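Uncharacterized protein (Wolinella succinogenes, PDB 3JYG) is an uncharacterized member of the 6-pyruvoyl tetrahydropterin synthase family that carries a bound zinc ion and whose own role is not established. Local coordinates at residues L103-F115 / E127-P139. Sequence-based numbering, arbitrary orientation.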
ATOM      1  N   LEU A 103       3.571   3.929 -39.328  1.00 23.17           N
ATOM      2  CA  LEU A 103       3.378   3.361 -37.982  1.00 22.76           C
ATOM      3  C   LEU A 103       1.994   2.810 -37.969  1.00 22.71           C
ATOM      4  O   LEU A 103       1.104   3.360 -38.600  1.00 23.51           O
ATOM      5  CB  LEU A 103       3.479   4.430 -36.886  1.00 22.75           C
ATOM      6  CG  LEU A 103       4.707   5.333 -36.865  1.00 21.91           C
ATOM      7  CD1 LEU A 103       4.547   6.276 -35.691  1.00 22.33           C
ATOM      8  CD2 LEU A 103       5.952   4.497 -36.738  1.00 22.84           C
ATOM      9  N   VAL A 104       1.803   1.711 -37.258  1.00 22.24           N
ATOM     10  CA  VAL A 104       0.510   1.073 -37.221  1.00 21.89           C
ATOM     11  C   VAL A 104      -0.091   1.328 -35.838  1.00 21.37           C
ATOM     12  O   VAL A 104       0.389   0.777 -34.848  1.00 20.11           O
ATOM     13  CB  VAL A 104       0.661  -0.448 -37.511  1.00 21.36           C
ATOM     14  CG1 VAL A 104      -0.729  -1.106 -37.675  1.00 22.39           C
ATOM     15  CG2 VAL A 104       1.598  -0.689 -38.743  1.00 20.79           C
ATOM     16  N   TRP A 105      -1.131   2.176 -35.773  1.00 22.30           N
ATOM     17  CA  TRP A 105      -1.716   2.598 -34.489  1.00 23.19           C
ATOM     18  C   TRP A 105      -2.756   1.614 -34.141  1.00 24.51           C
ATOM     19  O   TRP A 105      -3.587   1.286 -34.964  1.00 25.54           O
ATOM     20  CB  TRP A 105      -2.358   3.996 -34.556  1.00 22.39           C
ATOM     21  CG  TRP A 105      -1.335   4.983 -34.726  1.00 21.53           C
ATOM     22  CD1 TRP A 105      -0.850   5.453 -35.908  1.00 22.35           C
ATOM     23  CD2 TRP A 105      -0.563   5.600 -33.689  1.00 20.19           C
ATOM     24  NE1 TRP A 105       0.171   6.342 -35.680  1.00 22.71           N
ATOM     25  CE2 TRP A 105       0.380   6.447 -34.331  1.00 21.10           C
ATOM     26  CE3 TRP A 105      -0.573   5.522 -32.287  1.00 18.08           C
ATOM     27  CZ2 TRP A 105       1.284   7.209 -33.639  1.00 19.43           C
ATOM     28  CZ3 TRP A 105       0.342   6.293 -31.579  1.00 16.84           C
ATOM     29  CH2 TRP A 105       1.273   7.114 -32.268  1.00 21.32           C
HETATM   30  N   MSE A 106      -2.721   1.152 -32.909  1.00 25.23           N
HETATM   31  CA  MSE A 106      -3.663   0.151 -32.459  1.00 26.02           C
HETATM   32  C   MSE A 106      -4.761   0.859 -31.707  1.00 25.59           C
HETATM   33  O   MSE A 106      -4.619   2.020 -31.348  1.00 25.01           O
HETATM   34  CB  MSE A 106      -2.928  -0.855 -31.576  1.00 26.58           C
HETATM   35  CG  MSE A 106      -1.580  -1.224 -32.181  1.00 30.07           C
HETATM   36 SE   MSE A 106      -1.916  -2.121 -33.895  1.00 33.55          SE
HETATM   37  CE  MSE A 106      -0.045  -2.517 -34.358  1.00 33.03           C
ATOM     38  N   GLU A 107      -5.848   0.158 -31.453  1.00 26.38           N
ATOM     39  CA  GLU A 107      -6.974   0.763 -30.731  1.00 27.41           C
ATOM     40  C   GLU A 107      -6.561   1.340 -29.346  1.00 26.04           C
ATOM     41  O   GLU A 107      -7.010   2.421 -28.979  1.00 25.41           O
ATOM     42  CB  GLU A 107      -8.113  -0.241 -30.587  1.00 27.49           C
ATOM     43  CG  GLU A 107      -9.074  -0.292 -31.766  1.00 33.75           C
ATOM     44  CD  GLU A 107     -10.528  -0.430 -31.287  1.00 40.41           C
ATOM     45  OE1 GLU A 107     -10.798  -1.305 -30.412  1.00 41.56           O
ATOM     46  OE2 GLU A 107     -11.396   0.358 -31.758  1.00 44.01           O
ATOM     47  N   GLU A 108      -5.673   0.654 -28.621  1.00 25.02           N
ATOM     48  CA  GLU A 108      -5.311   1.077 -27.244  1.00 24.87           C
ATOM     49  C   GLU A 108      -4.511   2.380 -27.172  1.00 23.66           C
ATOM     50  O   GLU A 108      -4.167   2.819 -26.099  1.00 24.31           O
ATOM     51  CB  GLU A 108      -4.571  -0.033 -26.469  1.00 25.00           C
ATOM     52  CG  GLU A 108      -5.346  -1.339 -26.320  1.00 24.93           C
ATOM     53  CD  GLU A 108      -5.432  -2.150 -27.601  1.00 28.88           C
ATOM     54  OE1 GLU A 108      -4.822  -1.781 -28.626  1.00 27.26           O
ATOM     55  OE2 GLU A 108      -6.137  -3.169 -27.586  1.00 30.97           O
ATOM     56  N   GLY A 109      -4.190   2.959 -28.321  1.00 22.87           N
ATOM     57  CA  GLY A 109      -3.442   4.214 -28.384  1.00 22.07           C
ATOM     58  C   GLY A 109      -1.931   4.025 -28.276  1.00 21.83           C
ATOM     59  O   GLY A 109      -1.264   4.802 -27.598  1.00 24.75           O
ATOM     60  N   TYR A 110      -1.377   2.975 -28.875  1.00 18.44           N
ATOM     61  CA  TYR A 110       0.073   2.930 -29.085  1.00 17.19           C
ATOM     62  C   TYR A 110       0.250   2.486 -30.534  1.00 16.39           C
ATOM     63  O   TYR A 110      -0.738   2.093 -31.208  1.00 15.06           O
ATOM     64  CB  TYR A 110       0.809   1.950 -28.128  1.00 15.92           C
ATOM     65  CG  TYR A 110       0.448   0.528 -28.463  1.00 17.73           C
ATOM     66  CD1 TYR A 110      -0.768  -0.005 -28.039  1.00 16.63           C
ATOM     67  CD2 TYR A 110       1.251  -0.235 -29.324  1.00 19.40           C
ATOM     68  CE1 TYR A 110      -1.153  -1.286 -28.386  1.00 17.57           C
ATOM     69  CE2 TYR A 110       0.878  -1.540 -29.680  1.00 20.33           C
ATOM     70  CZ  TYR A 110      -0.324  -2.052 -29.200  1.00 20.44           C
ATOM     71  OH  TYR A 110      -0.719  -3.320 -29.567  1.00 21.60           O
ATOM     72  N   ALA A 111       1.489   2.589 -30.995  1.00 15.32           N
ATOM     73  CA  ALA A 111       1.873   2.107 -32.308  1.00 15.94           C
ATOM     74  C   ALA A 111       3.072   1.159 -32.304  1.00 16.86           C
ATOM     75  O   ALA A 111       3.958   1.228 -31.435  1.00 16.45           O
ATOM     76  CB  ALA A 111       2.126   3.287 -33.272  1.00 14.83           C
ATOM     77  N   ARG A 112       3.080   0.290 -33.312  1.00 18.45           N
ATOM     78  CA  ARG A 112       4.285  -0.422 -33.730  1.00 19.42           C
ATOM     79  C   ARG A 112       4.696   0.061 -35.114  1.00 19.34           C
ATOM     80  O   ARG A 112       3.868   0.615 -35.868  1.00 20.05           O
ATOM     81  CB  ARG A 112       4.047  -1.923 -33.750  1.00 20.35           C
ATOM     82  CG  ARG A 112       3.626  -2.454 -32.386  1.00 22.67           C
ATOM     83  CD  ARG A 112       3.622  -3.944 -32.371  1.00 29.20           C
ATOM     84  NE  ARG A 112       4.936  -4.384 -31.940  1.00 37.52           N
ATOM     85  CZ  ARG A 112       5.699  -5.282 -32.557  1.00 36.62           C
ATOM     86  NH1 ARG A 112       5.283  -5.911 -33.664  1.00 35.19           N
ATOM     87  NH2 ARG A 112       6.870  -5.565 -32.022  1.00 35.38           N
ATOM     88  N   VAL A 113       5.962  -0.111 -35.473  1.00 18.74           N
ATOM     89  CA  VAL A 113       6.347   0.240 -36.839  1.00 19.58           C
ATOM     90  C   VAL A 113       5.635  -0.706 -37.832  1.00 20.16           C
ATOM     91  O   VAL A 113       5.214  -1.807 -37.461  1.00 19.89           O
ATOM     92  CB  VAL A 113       7.877   0.261 -37.022  1.00 19.37           C
ATOM     93  CG1 VAL A 113       8.491   1.310 -36.089  1.00 17.64           C
ATOM     94  CG2 VAL A 113       8.468  -1.146 -36.776  1.00 18.41           C
ATOM     95  N   ASP A 114       5.422  -0.227 -39.055  1.00 21.32           N
ATOM     96  CA  ASP A 114       4.990  -1.062 -40.157  1.00 23.60           C
ATOM     97  C   ASP A 114       6.227  -1.827 -40.611  1.00 23.84           C
ATOM     98  O   ASP A 114       7.129  -1.227 -41.188  1.00 22.61           O
ATOM     99  CB  ASP A 114       4.488  -0.200 -41.343  1.00 24.35           C
ATOM    100  CG  ASP A 114       3.915  -1.053 -42.488  1.00 27.49           C
ATOM    101  OD1 ASP A 114       4.187  -2.283 -42.550  1.00 24.83           O
ATOM    102  OD2 ASP A 114       3.185  -0.475 -43.323  1.00 30.69           O
ATOM    103  N   PHE A 115       6.266  -3.130 -40.357  1.00 25.09           N
ATOM    104  CA  PHE A 115       7.440  -3.929 -40.725  1.00 26.78           C
ATOM    105  C   PHE A 115       7.659  -4.151 -42.219  1.00 28.38           C
ATOM    106  O   PHE A 115       8.780  -4.437 -42.654  1.00 28.50           O
ATOM    107  CB  PHE A 115       7.455  -5.235 -39.953  1.00 27.48           C
ATOM    108  CG  PHE A 115       7.820  -5.059 -38.503  1.00 29.28           C
ATOM    109  CD1 PHE A 115       9.149  -5.122 -38.101  1.00 31.85           C
ATOM    110  CD2 PHE A 115       6.840  -4.811 -37.545  1.00 30.32           C
ATOM    111  CE1 PHE A 115       9.503  -4.954 -36.747  1.00 30.47           C
ATOM    112  CE2 PHE A 115       7.196  -4.639 -36.187  1.00 32.52           C
ATOM    113  CZ  PHE A 115       8.532  -4.713 -35.803  1.00 28.11           C
ATOM    114  N   GLU A 127      15.234  -6.669 -34.760  1.00 17.09           N
ATOM    115  CA  GLU A 127      15.108  -6.806 -33.313  1.00 16.25           C
ATOM    116  C   GLU A 127      15.020  -5.424 -32.701  1.00 16.01           C
ATOM    117  O   GLU A 127      14.340  -5.225 -31.711  1.00 16.47           O
ATOM    118  CB  GLU A 127      16.350  -7.508 -32.744  1.00 16.23           C
ATOM    119  CG  GLU A 127      16.531  -8.918 -33.290  1.00 18.53           C
ATOM    120  CD  GLU A 127      17.937  -9.449 -33.176  1.00 19.69           C
ATOM    121  OE1 GLU A 127      18.841  -8.777 -32.560  1.00 15.82           O
ATOM    122  OE2 GLU A 127      18.118 -10.571 -33.694  1.00 16.21           O
ATOM    123  N   LEU A 128      15.729  -4.470 -33.276  1.00 15.99           N
ATOM    124  CA  LEU A 128      15.665  -3.102 -32.803  1.00 16.05           C
ATOM    125  C   LEU A 128      14.242  -2.585 -32.978  1.00 16.75           C
ATOM    126  O   LEU A 128      13.632  -2.073 -32.005  1.00 15.81           O
ATOM    127  CB  LEU A 128      16.676  -2.235 -33.574  1.00 16.90           C
ATOM    128  CG  LEU A 128      16.490  -0.731 -33.518  1.00 17.19           C
ATOM    129  CD1 LEU A 128      16.544  -0.236 -32.080  1.00 17.84           C
ATOM    130  CD2 LEU A 128      17.598  -0.035 -34.338  1.00 22.12           C
ATOM    131  N   TYR A 129      13.697  -2.697 -34.198  1.00 16.75           N
ATOM    132  CA  TYR A 129      12.313  -2.188 -34.443  1.00 17.40           C
ATOM    133  C   TYR A 129      11.175  -2.964 -33.757  1.00 18.34           C
ATOM    134  O   TYR A 129      10.120  -2.354 -33.420  1.00 19.05           O
ATOM    135  CB  TYR A 129      12.043  -1.953 -35.939  1.00 16.56           C
ATOM    136  CG  TYR A 129      12.868  -0.796 -36.476  1.00 18.82           C
ATOM    137  CD1 TYR A 129      12.592   0.526 -36.088  1.00 19.16           C
ATOM    138  CD2 TYR A 129      13.945  -1.008 -37.343  1.00 18.92           C
ATOM    139  CE1 TYR A 129      13.340   1.592 -36.562  1.00 17.39           C
ATOM    140  CE2 TYR A 129      14.719   0.076 -37.822  1.00 18.41           C
ATOM    141  CZ  TYR A 129      14.389   1.374 -37.438  1.00 20.25           C
ATOM    142  OH  TYR A 129      15.122   2.463 -37.869  1.00 17.79           O
ATOM    143  N   GLU A 130      11.368  -4.270 -33.517  1.00 17.65           N
ATOM    144  CA  GLU A 130      10.435  -5.024 -32.671  1.00 18.69           C
ATOM    145  C   GLU A 130      10.368  -4.485 -31.237  1.00 17.66           C
ATOM    146  O   GLU A 130       9.342  -4.657 -30.577  1.00 18.23           O
ATOM    147  CB  GLU A 130      10.693  -6.541 -32.660  1.00 17.83           C
ATOM    148  CG  GLU A 130      10.542  -7.174 -34.057  1.00 25.40           C
ATOM    149  CD  GLU A 130       9.204  -7.893 -34.303  1.00 33.88           C
ATOM    150  OE1 GLU A 130       8.138  -7.474 -33.784  1.00 37.44           O
ATOM    151  OE2 GLU A 130       9.226  -8.913 -35.038  1.00 39.87           O
ATOM    152  N   SER A 131      11.431  -3.822 -30.767  1.00 17.11           N
ATOM    153  CA  SER A 131      11.440  -3.291 -29.374  1.00 16.09           C
ATOM    154  C   SER A 131      10.450  -2.158 -29.103  1.00 16.25           C
ATOM    155  O   SER A 131       9.956  -2.016 -28.009  1.00 17.43           O
ATOM    156  CB  SER A 131      12.806  -2.761 -28.994  1.00 15.33           C
ATOM    157  OG  SER A 131      13.828  -3.627 -29.390  1.00 14.45           O
ATOM    158  N   PHE A 132      10.160  -1.322 -30.091  1.00 16.00           N
ATOM    159  CA  PHE A 132       9.522  -0.034 -29.771  1.00 14.32           C
ATOM    160  C   PHE A 132       8.015  -0.058 -29.639  1.00 14.87           C
ATOM    161  O   PHE A 132       7.325  -0.671 -30.468  1.00 13.78           O
ATOM    162  CB  PHE A 132       9.893   1.011 -30.818  1.00 13.16           C
ATOM    163  CG  PHE A 132      11.309   1.436 -30.746  1.00 14.54           C
ATOM    164  CD1 PHE A 132      11.772   2.198 -29.664  1.00 13.08           C
ATOM    165  CD2 PHE A 132      12.225   1.056 -31.761  1.00 15.20           C
ATOM    166  CE1 PHE A 132      13.099   2.580 -29.592  1.00 14.89           C
ATOM    167  CE2 PHE A 132      13.555   1.465 -31.678  1.00 11.59           C
ATOM    168  CZ  PHE A 132      13.982   2.223 -30.629  1.00 13.96           C
ATOM    169  N   VAL A 133       7.525   0.598 -28.572  1.00 13.68           N
ATOM    170  CA  VAL A 133       6.105   0.838 -28.404  1.00 14.25           C
ATOM    171  C   VAL A 133       5.998   2.347 -28.467  1.00 13.48           C
ATOM    172  O   VAL A 133       6.586   3.043 -27.637  1.00 12.98           O
ATOM    173  CB  VAL A 133       5.614   0.340 -27.033  1.00 14.28           C
ATOM    174  CG1 VAL A 133       4.229   0.881 -26.721  1.00 16.10           C
ATOM    175  CG2 VAL A 133       5.571  -1.218 -27.036  1.00 13.33           C
ATOM    176  N   VAL A 134       5.294   2.840 -29.485  1.00 14.78           N
ATOM    177  CA  VAL A 134       5.269   4.274 -29.705  1.00 14.42           C
ATOM    178  C   VAL A 134       3.989   4.849 -29.127  1.00 14.45           C
ATOM    179  O   VAL A 134       2.910   4.325 -29.400  1.00 15.24           O
ATOM    180  CB  VAL A 134       5.448   4.646 -31.203  1.00 14.75           C
ATOM    181  CG1 VAL A 134       5.446   6.189 -31.392  1.00 15.46           C
ATOM    182  CG2 VAL A 134       6.752   4.023 -31.762  1.00 12.97           C
ATOM    183  N   VAL A 135       4.108   5.917 -28.327  1.00 15.11           N
ATOM    184  CA  VAL A 135       2.923   6.467 -27.629  1.00 15.16           C
ATOM    185  C   VAL A 135       2.858   7.983 -27.816  1.00 15.77           C
ATOM    186  O   VAL A 135       3.865   8.602 -28.079  1.00 16.57           O
ATOM    187  CB  VAL A 135       2.891   6.121 -26.080  1.00 14.13           C
ATOM    188  CG1 VAL A 135       2.578   4.575 -25.810  1.00 13.11           C
ATOM    189  CG2 VAL A 135       4.159   6.658 -25.331  1.00 14.45           C
ATOM    190  N   ARG A 136       1.696   8.586 -27.599  1.00 16.97           N
ATOM    191  CA  ARG A 136       1.557  10.040 -27.803  1.00 18.48           C
ATOM    192  C   ARG A 136       1.646  10.832 -26.507  1.00 18.14           C
ATOM    193  O   ARG A 136       0.717  11.595 -26.206  1.00 18.09           O
ATOM    194  CB  ARG A 136       0.185  10.345 -28.466  1.00 19.16           C
ATOM    195  CG  ARG A 136      -0.005   9.781 -29.889  1.00 24.22           C
ATOM    196  CD  ARG A 136      -1.461  10.135 -30.435  1.00 25.87           C
ATOM    197  NE  ARG A 136      -1.631  11.577 -30.494  1.00 25.59           N
ATOM    198  CZ  ARG A 136      -2.782  12.267 -30.399  1.00 22.18           C
ATOM    199  NH1 ARG A 136      -3.962  11.676 -30.219  1.00 16.48           N
ATOM    200  NH2 ARG A 136      -2.705  13.584 -30.463  1.00 19.16           N
ATOM    201  N   PHE A 137       2.714  10.627 -25.722  1.00 16.30           N
ATOM    202  CA  PHE A 137       2.897  11.290 -24.448  1.00 16.12           C
ATOM    203  C   PHE A 137       4.292  10.975 -23.982  1.00 16.61           C
ATOM    204  O   PHE A 137       4.871   9.945 -24.382  1.00 16.35           O
ATOM    205  CB  PHE A 137       1.893  10.842 -23.347  1.00 15.69           C
ATOM    206  CG  PHE A 137       1.782   9.336 -23.142  1.00 18.33           C
ATOM    207  CD1 PHE A 137       0.663   8.634 -23.645  1.00 17.58           C
ATOM    208  CD2 PHE A 137       2.727   8.625 -22.404  1.00 15.05           C
ATOM    209  CE1 PHE A 137       0.535   7.225 -23.463  1.00 17.30           C
ATOM    210  CE2 PHE A 137       2.603   7.229 -22.193  1.00 14.43           C
ATOM    211  CZ  PHE A 137       1.512   6.523 -22.718  1.00 12.51           C
ATOM    212  N   VAL A 138       4.821  11.834 -23.120  1.00 16.10           N
ATOM    213  CA  VAL A 138       6.145  11.573 -22.517  1.00 16.08           C
ATOM    214  C   VAL A 138       5.912  10.466 -21.508  1.00 14.53           C
ATOM    215  O   VAL A 138       5.044  10.585 -20.628  1.00 13.05           O
ATOM    216  CB  VAL A 138       6.745  12.840 -21.881  1.00 15.73           C
ATOM    217  CG1 VAL A 138       5.852  13.367 -20.678  1.00 20.30           C
ATOM    218  CG2 VAL A 138       8.165  12.595 -21.397  1.00 19.21           C
ATOM    219  N   PRO A 139       6.656   9.352 -21.644  1.00 14.41           N
ATOM    220  CA  PRO A 139       6.263   8.154 -20.830  1.00 14.15           C
ATOM    221  C   PRO A 139       6.757   8.205 -19.370  1.00 15.50           C
ATOM    222  O   PRO A 139       7.546   7.333 -18.946  1.00 15.27           O
ATOM    223  CB  PRO A 139       6.890   6.972 -21.596  1.00 13.85           C
ATOM    224  CG  PRO A 139       8.128   7.620 -22.319  1.00 14.58           C
ATOM    225  CD  PRO A 139       7.717   9.071 -22.639  1.00 13.66           C
TER
HETATM  226  O   HOH W   1      -0.727   7.231 -27.025  1.00 21.03           O
HETATM  227  O   HOH W   2       6.769  -3.255 -29.988  1.00 22.34           O
HETATM  228  O   HOH W   3       7.576  -1.166 -33.182  1.00 16.37           O
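Ala111 and Val134 face each other as an antiparallel hydrogen-bonded pair: Ala111 N gives to Val134 O at 2.8 Å, and Val134 N returns a straighter bond to Ala111 O at 2.9 Å. Past this pair the strands part, and water fills in. One water takes the N-H of Val113 and donates to Tyr129 O and Phe132 O; a second takes Arg112 NE and donates to Glu130 O and Phe132 O. Beyond the other end, a third links Gly109 O to Arg136 N. The hairpin of 103-105 and 110-113, turning through Met106 to Gly109, is thereby added to the sheet at strand 132-135, whose other edge bonds to strand 80-84.

The charged contact is end-on. Arg112 bends at chi3 (91°) and brings NH1 and NH2 to the same oxygen, Glu130 OE1, whose anti lone pair meets NH2, the nearer at 2.9 Å. OE1 lies in the guanidinium plane, while the carboxylate is turned 38° from it. Phe115 passes across the Glu130 chain, its CZ 3.6 Å from Glu130 CG.

Apolar side chains meet on both sheet faces. On that of Ala111 and Val134, Ala111 CB meets Val134 CB at 4.1 Å and sits over the centre of the Trp105 ring, whose CH2 reaches Arg136 CG; on the sheet's opposite face Tyr110 CB meets Val133 CG1. Val113 CG2 packs on Tyr129 CB, while the Tyr129 hydroxyl bonds to His96.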